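Local coordinates for protein iota-carrageenase (Alteromonas sp., PDB 1H80) that hydrolyses the beta-1,4 linkages of iota-carrageenan, a sulfated galactan of red algal cell walls, inverting the anomeric configuration, at residues 16-28 and 48-61. Residues are numbered along the deposited sequence; the frame is centred on the assembly and turned at random. Where two conformers were deposited one is given.
With NA (sodium ion), chain I.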
ATOM      1  N   THR A  16      -5.367 -25.145 -15.702  1.00 15.62           N
ATOM      2  CA  THR A  16      -4.635 -26.329 -16.132  1.00 17.08           C
ATOM      3  C   THR A  16      -4.851 -26.596 -17.614  1.00 17.24           C
ATOM      4  O   THR A  16      -4.215 -27.470 -18.198  1.00 18.34           O
ATOM      5  CB  THR A  16      -5.051 -27.559 -15.322  1.00 18.02           C
ATOM      6  OG1 THR A  16      -6.473 -27.703 -15.370  1.00 19.53           O
ATOM      7  CG2 THR A  16      -4.602 -27.403 -13.872  1.00 19.62           C
ATOM      8  N   GLN A  17      -5.761 -25.839 -18.215  1.00 17.50           N
ATOM      9  CA  GLN A  17      -6.055 -25.969 -19.634  1.00 17.99           C
ATOM     10  C   GLN A  17      -6.586 -24.630 -20.122  1.00 17.42           C
ATOM     11  O   GLN A  17      -7.337 -23.957 -19.416  1.00 18.50           O
ATOM     12  CB  GLN A  17      -7.095 -27.068 -19.879  1.00 20.26           C
ATOM     13  CG  GLN A  17      -8.498 -26.730 -19.404  0.50 22.97           C
ATOM     14  CD  GLN A  17      -9.481 -27.861 -19.649  0.50 25.19           C
ATOM     15  OE1 GLN A  17      -9.370 -28.934 -19.056  0.50 26.07           O
ATOM     16  NE2 GLN A  17     -10.446 -27.626 -20.531  0.50 26.42           N
ATOM     17  N   GLN A  18      -6.179 -24.232 -21.321  1.00 15.83           N
ATOM     18  CA  GLN A  18      -6.625 -22.965 -21.879  1.00 14.60           C
ATOM     19  C   GLN A  18      -7.002 -23.150 -23.330  1.00 13.73           C
ATOM     20  O   GLN A  18      -6.616 -24.131 -23.959  1.00 13.57           O
ATOM     21  CB  GLN A  18      -5.520 -21.917 -21.767  1.00 14.61           C
ATOM     22  CG  GLN A  18      -5.080 -21.652 -20.338  1.00 16.50           C
ATOM     23  CD  GLN A  18      -4.276 -20.382 -20.218  1.00 17.92           C
ATOM     24  OE1 GLN A  18      -3.245 -20.220 -20.872  1.00 19.33           O
ATOM     25  NE2 GLN A  18      -4.746 -19.464 -19.383  1.00 19.15           N
ATOM     26  N   ASP A  19      -7.754 -22.194 -23.863  1.00 13.31           N
ATOM     27  CA  ASP A  19      -8.177 -22.274 -25.249  1.00 13.37           C
ATOM     28  C   ASP A  19      -7.241 -21.581 -26.229  1.00 13.34           C
ATOM     29  O   ASP A  19      -7.050 -22.062 -27.346  1.00 13.73           O
ATOM     30  CB  ASP A  19      -9.587 -21.702 -25.405  1.00 15.16           C
ATOM     31  CG  ASP A  19     -10.647 -22.596 -24.795  1.00 17.14           C
ATOM     32  OD1 ASP A  19     -10.425 -23.825 -24.735  0.75 18.16           O
ATOM     33  OD2 ASP A  19     -11.710 -22.076 -24.390  0.75 18.46           O
ATOM     34  N   VAL A  20      -6.647 -20.464 -25.820  1.00 13.19           N
ATOM     35  CA  VAL A  20      -5.768 -19.720 -26.715  1.00 13.47           C
ATOM     36  C   VAL A  20      -4.538 -19.097 -26.072  1.00 13.45           C
ATOM     37  O   VAL A  20      -4.445 -18.967 -24.854  1.00 12.70           O
ATOM     38  CB  VAL A  20      -6.530 -18.568 -27.413  1.00 13.89           C
ATOM     39  CG1 VAL A  20      -7.668 -19.120 -28.243  1.00 14.47           C
ATOM     40  CG2 VAL A  20      -7.064 -17.582 -26.370  1.00 14.55           C
ATOM     41  N   ASN A  21      -3.591 -18.729 -26.930  1.00 13.95           N
ATOM     42  CA  ASN A  21      -2.362 -18.043 -26.540  1.00 14.78           C
ATOM     43  C   ASN A  21      -2.205 -16.971 -27.621  1.00 15.23           C
ATOM     44  O   ASN A  21      -1.958 -17.292 -28.789  1.00 16.91           O
ATOM     45  CB  ASN A  21      -1.137 -18.974 -26.576  1.00 15.66           C
ATOM     46  CG  ASN A  21      -0.937 -19.765 -25.284  1.00 19.11           C
ATOM     47  OD1 ASN A  21       0.133 -20.341 -25.066  1.00 19.83           O
ATOM     48  ND2 ASN A  21      -1.955 -19.806 -24.434  1.00 19.01           N
ATOM     49  N   TYR A  22      -2.377 -15.708 -27.242  1.00 13.79           N
ATOM     50  CA  TYR A  22      -2.256 -14.602 -28.189  1.00 14.17           C
ATOM     51  C   TYR A  22      -1.085 -13.696 -27.853  1.00 13.75           C
ATOM     52  O   TYR A  22      -0.594 -13.688 -26.726  1.00 14.50           O
ATOM     53  CB  TYR A  22      -3.520 -13.737 -28.195  1.00 14.38           C
ATOM     54  CG  TYR A  22      -4.776 -14.398 -28.703  1.00 16.53           C
ATOM     55  CD1 TYR A  22      -4.749 -15.254 -29.806  1.00 17.93           C
ATOM     56  CD2 TYR A  22      -6.009 -14.112 -28.120  1.00 16.32           C
ATOM     57  CE1 TYR A  22      -5.929 -15.805 -30.314  1.00 18.66           C
ATOM     58  CE2 TYR A  22      -7.187 -14.652 -28.622  1.00 17.73           C
ATOM     59  CZ  TYR A  22      -7.141 -15.494 -29.716  1.00 18.62           C
ATOM     60  OH  TYR A  22      -8.313 -16.014 -30.217  1.00 20.54           O
ATOM     61  N   ASP A  23      -0.647 -12.930 -28.847  1.00 14.30           N
ATOM     62  CA  ASP A  23       0.443 -11.978 -28.687  1.00 14.45           C
ATOM     63  C   ASP A  23      -0.190 -10.608 -28.935  1.00 14.61           C
ATOM     64  O   ASP A  23      -0.873 -10.405 -29.936  1.00 15.26           O
ATOM     65  CB  ASP A  23       1.550 -12.263 -29.705  1.00 14.87           C
ATOM     66  CG  ASP A  23       2.721 -11.306 -29.584  1.00 16.24           C
ATOM     67  OD1 ASP A  23       2.548 -10.106 -29.886  0.50 14.40           O
ATOM     68  OD2 ASP A  23       3.820 -11.758 -29.187  0.50 14.77           O
ATOM     69  N   LEU A  24       0.019  -9.678 -28.011  1.00 14.43           N
ATOM     70  CA  LEU A  24      -0.573  -8.350 -28.118  1.00 14.00           C
ATOM     71  C   LEU A  24      -0.244  -7.627 -29.414  1.00 15.47           C
ATOM     72  O   LEU A  24      -1.103  -6.965 -30.003  1.00 16.02           O
ATOM     73  CB  LEU A  24      -0.133  -7.484 -26.937  1.00 14.65           C
ATOM     74  CG  LEU A  24      -0.724  -6.073 -26.946  1.00 13.48           C
ATOM     75  CD1 LEU A  24      -2.240  -6.144 -26.824  1.00 14.88           C
ATOM     76  CD2 LEU A  24      -0.131  -5.278 -25.801  1.00 13.96           C
ATOM     77  N   VAL A  25       0.999  -7.749 -29.857  1.00 15.63           N
ATOM     78  CA  VAL A  25       1.425  -7.079 -31.076  1.00 16.52           C
ATOM     79  C   VAL A  25       1.020  -7.818 -32.345  1.00 17.20           C
ATOM     80  O   VAL A  25       0.377  -7.251 -33.229  1.00 17.24           O
ATOM     81  CB  VAL A  25       2.954  -6.878 -31.085  1.00 16.36           C
ATOM     82  CG1 VAL A  25       3.401  -6.316 -32.430  1.00 17.05           C
ATOM     83  CG2 VAL A  25       3.355  -5.931 -29.963  1.00 16.74           C
ATOM     84  N   ASP A  26       1.349  -9.096 -32.432  1.00 17.92           N
ATOM     85  CA  ASP A  26       1.124  -9.909 -33.635  1.00 18.37           C
ATOM     86  C   ASP A  26      -0.377 -10.146 -33.832  1.00 18.92           C
ATOM     87  O   ASP A  26      -0.832 -10.171 -35.009  1.00 19.13           O
ATOM     88  CB  ASP A  26       1.833 -11.257 -33.495  1.00 18.92           C
ATOM     89  N   ASP A  27      -1.142 -10.392 -32.797  1.00 18.00           N
ATOM     90  CA  ASP A  27      -2.552 -10.706 -32.941  1.00 17.65           C
ATOM     91  C   ASP A  27      -3.510  -9.537 -32.784  1.00 18.10           C
ATOM     92  O   ASP A  27      -4.621  -9.579 -33.312  1.00 18.36           O
ATOM     93  CB  ASP A  27      -2.933 -11.813 -31.954  1.00 18.41           C
ATOM     94  CG  ASP A  27      -2.225 -13.121 -32.252  1.00 19.31           C
ATOM     95  OD1 ASP A  27      -2.296 -13.572 -33.414  1.00 20.44           O
ATOM     96  OD2 ASP A  27      -1.603 -13.703 -31.337  1.00 18.43           O
ATOM     97  N   PHE A  28      -3.096  -8.493 -32.075  1.00 17.46           N
ATOM     98  CA  PHE A  28      -3.991  -7.363 -31.874  1.00 17.51           C
ATOM     99  C   PHE A  28      -3.482  -5.998 -32.316  1.00 18.36           C
ATOM    100  O   PHE A  28      -4.118  -4.976 -32.068  1.00 18.75           O
ATOM    101  CB  PHE A  28      -4.455  -7.361 -30.419  1.00 17.61           C
ATOM    102  CG  PHE A  28      -5.337  -8.528 -30.094  1.00 17.02           C
ATOM    103  CD1 PHE A  28      -6.694  -8.491 -30.395  1.00 15.92           C
ATOM    104  CD2 PHE A  28      -4.797  -9.706 -29.581  1.00 17.30           C
ATOM    105  CE1 PHE A  28      -7.502  -9.604 -30.198  1.00 17.20           C
ATOM    106  CE2 PHE A  28      -5.599 -10.826 -29.380  1.00 17.06           C
ATOM    107  CZ  PHE A  28      -6.951 -10.778 -29.690  1.00 17.22           C
ATOM    108  N   ALA A  48     -11.270 -10.659 -26.268  1.00 13.94           N
ATOM    109  CA  ALA A  48     -11.236 -11.848 -27.110  1.00 14.23           C
ATOM    110  C   ALA A  48     -10.921 -13.096 -26.296  1.00 14.36           C
ATOM    111  O   ALA A  48     -11.558 -14.135 -26.462  1.00 15.50           O
ATOM    112  CB  ALA A  48     -10.205 -11.677 -28.210  1.00 14.48           C
ATOM    113  N   ILE A  49      -9.946 -12.986 -25.406  1.00 13.81           N
ATOM    114  CA  ILE A  49      -9.562 -14.130 -24.588  1.00 12.80           C
ATOM    115  C   ILE A  49     -10.654 -14.510 -23.595  1.00 13.40           C
ATOM    116  O   ILE A  49     -10.956 -15.690 -23.418  1.00 13.73           O
ATOM    117  CB  ILE A  49      -8.246 -13.846 -23.828  1.00 12.95           C
ATOM    118  CG1 ILE A  49      -7.107 -13.667 -24.833  1.00 13.92           C
ATOM    119  CG2 ILE A  49      -7.947 -14.984 -22.845  1.00 13.55           C
ATOM    120  CD1 ILE A  49      -5.804 -13.227 -24.212  1.00 14.61           C
ATOM    121  N   SER A  50     -11.265 -13.515 -22.959  1.00 13.33           N
ATOM    122  CA  SER A  50     -12.296 -13.799 -21.972  1.00 14.61           C
ATOM    123  C   SER A  50     -13.545 -14.432 -22.576  1.00 15.50           C
ATOM    124  O   SER A  50     -14.321 -15.073 -21.868  1.00 15.87           O
ATOM    125  CB  SER A  50     -12.673 -12.528 -21.210  1.00 14.58           C
ATOM    126  OG  SER A  50     -13.440 -12.859 -20.066  1.00 15.80           O
ATOM    127  N   ARG A  51     -13.742 -14.251 -23.880  1.00 16.53           N
ATOM    128  CA  ARG A  51     -14.895 -14.839 -24.557  1.00 18.80           C
ATOM    129  C   ARG A  51     -14.745 -16.354 -24.697  1.00 18.97           C
ATOM    130  O   ARG A  51     -15.733 -17.067 -24.879  1.00 19.86           O
ATOM    131  CB  ARG A  51     -15.086 -14.219 -25.946  1.00 20.96           C
ATOM    132  CG  ARG A  51     -15.730 -12.841 -25.931  1.00 24.76           C
ATOM    133  CD  ARG A  51     -16.207 -12.449 -27.325  1.00 27.72           C
ATOM    134  NE  ARG A  51     -15.127 -11.984 -28.191  1.00 30.17           N
ATOM    135  CZ  ARG A  51     -14.672 -10.733 -28.215  1.00 30.72           C
ATOM    136  NH1 ARG A  51     -15.202  -9.816 -27.418  1.00 32.06           N
ATOM    137  NH2 ARG A  51     -13.695 -10.396 -29.043  1.00 30.89           N
ATOM    138  N   LYS A  52     -13.511 -16.843 -24.613  1.00 19.15           N
ATOM    139  CA  LYS A  52     -13.256 -18.278 -24.726  1.00 19.50           C
ATOM    140  C   LYS A  52     -13.613 -18.968 -23.408  1.00 19.98           C
ATOM    141  O   LYS A  52     -13.237 -18.504 -22.332  1.00 18.47           O
ATOM    142  CB  LYS A  52     -11.778 -18.534 -25.047  1.00 20.58           C
ATOM    143  CG  LYS A  52     -11.260 -17.818 -26.288  1.00 22.75           C
ATOM    144  CD  LYS A  52     -11.948 -18.303 -27.551  1.00 25.54           C
ATOM    145  CE  LYS A  52     -11.393 -17.604 -28.781  1.00 27.17           C
ATOM    146  NZ  LYS A  52     -12.045 -18.078 -30.035  1.00 30.04           N
ATOM    147  N   PRO A  53     -14.339 -20.094 -23.479  1.00 20.84           N
ATOM    148  CA  PRO A  53     -14.746 -20.848 -22.289  1.00 21.17           C
ATOM    149  C   PRO A  53     -13.626 -21.124 -21.286  1.00 21.27           C
ATOM    150  O   PRO A  53     -13.813 -20.962 -20.078  1.00 21.99           O
ATOM    151  CB  PRO A  53     -15.316 -22.132 -22.883  1.00 21.61           C
ATOM    152  CG  PRO A  53     -15.940 -21.647 -24.148  1.00 22.18           C
ATOM    153  CD  PRO A  53     -14.867 -20.727 -24.701  1.00 21.73           C
ATOM    154  N   ASN A  54     -12.466 -21.533 -21.787  1.00 19.70           N
ATOM    155  CA  ASN A  54     -11.333 -21.844 -20.921  1.00 19.10           C
ATOM    156  C   ASN A  54     -10.281 -20.737 -20.915  1.00 17.34           C
ATOM    157  O   ASN A  54      -9.161 -20.933 -20.437  1.00 17.84           O
ATOM    158  CB  ASN A  54     -10.705 -23.170 -21.353  1.00 20.67           C
ATOM    159  CG  ASN A  54     -11.699 -24.318 -21.322  1.00 23.50           C
ATOM    160  OD1 ASN A  54     -12.122 -24.755 -20.254  1.00 25.81           O
ATOM    161  ND2 ASN A  54     -12.087 -24.802 -22.498  1.00 24.74           N
ATOM    162  N   GLY A  55     -10.649 -19.578 -21.455  1.00 15.73           N
ATOM    163  CA  GLY A  55      -9.742 -18.444 -21.479  1.00 14.28           C
ATOM    164  C   GLY A  55      -8.428 -18.659 -22.195  1.00 13.58           C
ATOM    165  O   GLY A  55      -8.330 -19.445 -23.137  1.00 13.75           O
ATOM    166  N   GLY A  56      -7.401 -17.950 -21.747  1.00 11.94           N
ATOM    167  CA  GLY A  56      -6.116 -18.088 -22.394  1.00 12.04           C
ATOM    168  C   GLY A  56      -5.084 -17.130 -21.860  1.00 12.45           C
ATOM    169  O   GLY A  56      -5.317 -16.414 -20.883  1.00 12.90           O
ATOM    170  N   THR A  57      -3.930 -17.128 -22.517  1.00 13.03           N
ATOM    171  CA  THR A  57      -2.820 -16.284 -22.126  1.00 13.64           C
ATOM    172  C   THR A  57      -2.553 -15.224 -23.176  1.00 13.70           C
ATOM    173  O   THR A  57      -2.694 -15.468 -24.372  1.00 14.00           O
ATOM    174  CB  THR A  57      -1.537 -17.127 -21.927  1.00 15.65           C
ATOM    175  OG1 THR A  57      -1.748 -18.064 -20.862  1.00 18.30           O
ATOM    176  CG2 THR A  57      -0.345 -16.238 -21.584  1.00 17.27           C
ATOM    177  N   LEU A  58      -2.191 -14.036 -22.713  1.00 11.84           N
ATOM    178  CA  LEU A  58      -1.849 -12.948 -23.608  1.00 11.59           C
ATOM    179  C   LEU A  58      -0.409 -12.582 -23.310  1.00 11.27           C
ATOM    180  O   LEU A  58      -0.053 -12.315 -22.161  1.00 11.44           O
ATOM    181  CB  LEU A  58      -2.733 -11.726 -23.359  1.00 11.61           C
ATOM    182  CG  LEU A  58      -2.321 -10.514 -24.198  1.00 12.39           C
ATOM    183  CD1 LEU A  58      -2.553 -10.812 -25.677  1.00 13.05           C
ATOM    184  CD2 LEU A  58      -3.121  -9.293 -23.770  1.00 14.32           C
ATOM    185  N   LEU A  59       0.429 -12.587 -24.336  1.00 11.87           N
ATOM    186  CA  LEU A  59       1.817 -12.220 -24.146  1.00 11.34           C
ATOM    187  C   LEU A  59       1.999 -10.779 -24.584  1.00 11.41           C
ATOM    188  O   LEU A  59       1.567 -10.408 -25.671  1.00 11.86           O
ATOM    189  CB  LEU A  59       2.745 -13.101 -24.988  1.00 12.89           C
ATOM    190  CG  LEU A  59       4.238 -12.775 -24.849  1.00 14.48           C
ATOM    191  CD1 LEU A  59       4.713 -13.106 -23.435  1.00 14.66           C
ATOM    192  CD2 LEU A  59       5.036 -13.570 -25.862  1.00 17.41           C
ATOM    193  N   ILE A  60       2.596  -9.968 -23.718  1.00 11.82           N
ATOM    194  CA  ILE A  60       2.903  -8.585 -24.056  1.00 11.91           C
ATOM    195  C   ILE A  60       4.402  -8.671 -24.310  1.00 12.66           C
ATOM    196  O   ILE A  60       5.198  -8.783 -23.377  1.00 12.99           O
ATOM    197  CB  ILE A  60       2.614  -7.622 -22.895  1.00 13.32           C
ATOM    198  CG1 ILE A  60       1.111  -7.600 -22.616  1.00 13.47           C
ATOM    199  CG2 ILE A  60       3.104  -6.222 -23.245  1.00 14.01           C
ATOM    200  CD1 ILE A  60       0.696  -6.602 -21.547  1.00 14.88           C
ATOM    201  N   PRO A  61       4.806  -8.644 -25.587  1.00 12.90           N
ATOM    202  CA  PRO A  61       6.208  -8.733 -25.989  1.00 13.46           C
ATOM    203  C   PRO A  61       7.027  -7.486 -25.731  1.00 13.49           C
ATOM    204  O   PRO A  61       6.483  -6.397 -25.561  1.00 14.48           O
ATOM    205  CB  PRO A  61       6.110  -9.066 -27.472  1.00 13.89           C
ATOM    206  CG  PRO A  61       4.938  -8.253 -27.891  1.00 13.25           C
ATOM    207  CD  PRO A  61       3.935  -8.463 -26.764  1.00 13.39           C
TER
HETATM  208 NA    NA I1498      -0.604 -15.374 -32.733  1.00 27.37          NA
HETATM  209  O   HOH W   1      -7.484 -19.679 -18.627  1.00 21.86           O
HETATM  210  O   HOH W   2      -2.052 -16.663 -31.507  1.00 23.35           O
HETATM  211  O   HOH W   3       0.358 -15.967 -30.087  1.00 38.05           O
HETATM  212  O   HOH W   4      -2.235 -15.933 -34.466  1.00 25.10           O
HETATM  213  O   HOH W   5       0.624 -13.924 -34.825  1.00 45.05           O
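Strand 20-23 runs parallel to strand 56-60, their axes 4.7 Å apart and inclined by 16°, with Val20 opposite Gly56. The ladder ends in a nearly straight bond from Leu24 N to Leu59 O (2.9 Å). Gly56 suits its place because a CB there would collide with Val20 O, which takes Thr57 N and Asn21 ND2 from opposite faces of its carbonyl plane. Beyond the ladder, Asp19 clasps the Lys52-Gly55 type I turn, having an oxygen for each N-H donor: OD1 accepts Asn54 ND2 at 3.0 Å, OD2 Asn54 N at 2.8 Å. Gln18, long enough when extended, brings OE1 to Thr57 OG1 (2.6 Å), whose hydroxyl donates onto a lone pair. Tyr22 CG lies beside the backbone N (chi1 -66°), carrying the apolar ring towards helix 39-50, where it slides past Ile49, Tyr22 CD2 lying 3.5 Å from Ile49 CG1. Asp23, its carboxylate short enough to N-cap the weakly bonded helix 24-28, accepts Asp26 N on OD1, and Asp27 binds a sodium ion through both carboxylate oxygens. These strands form the N-terminal end of the right-handed parallel beta-helix, where strand 56-60 pairs onward with strand 76-80 and helix 39-50 packs against Phe28 and Leu58.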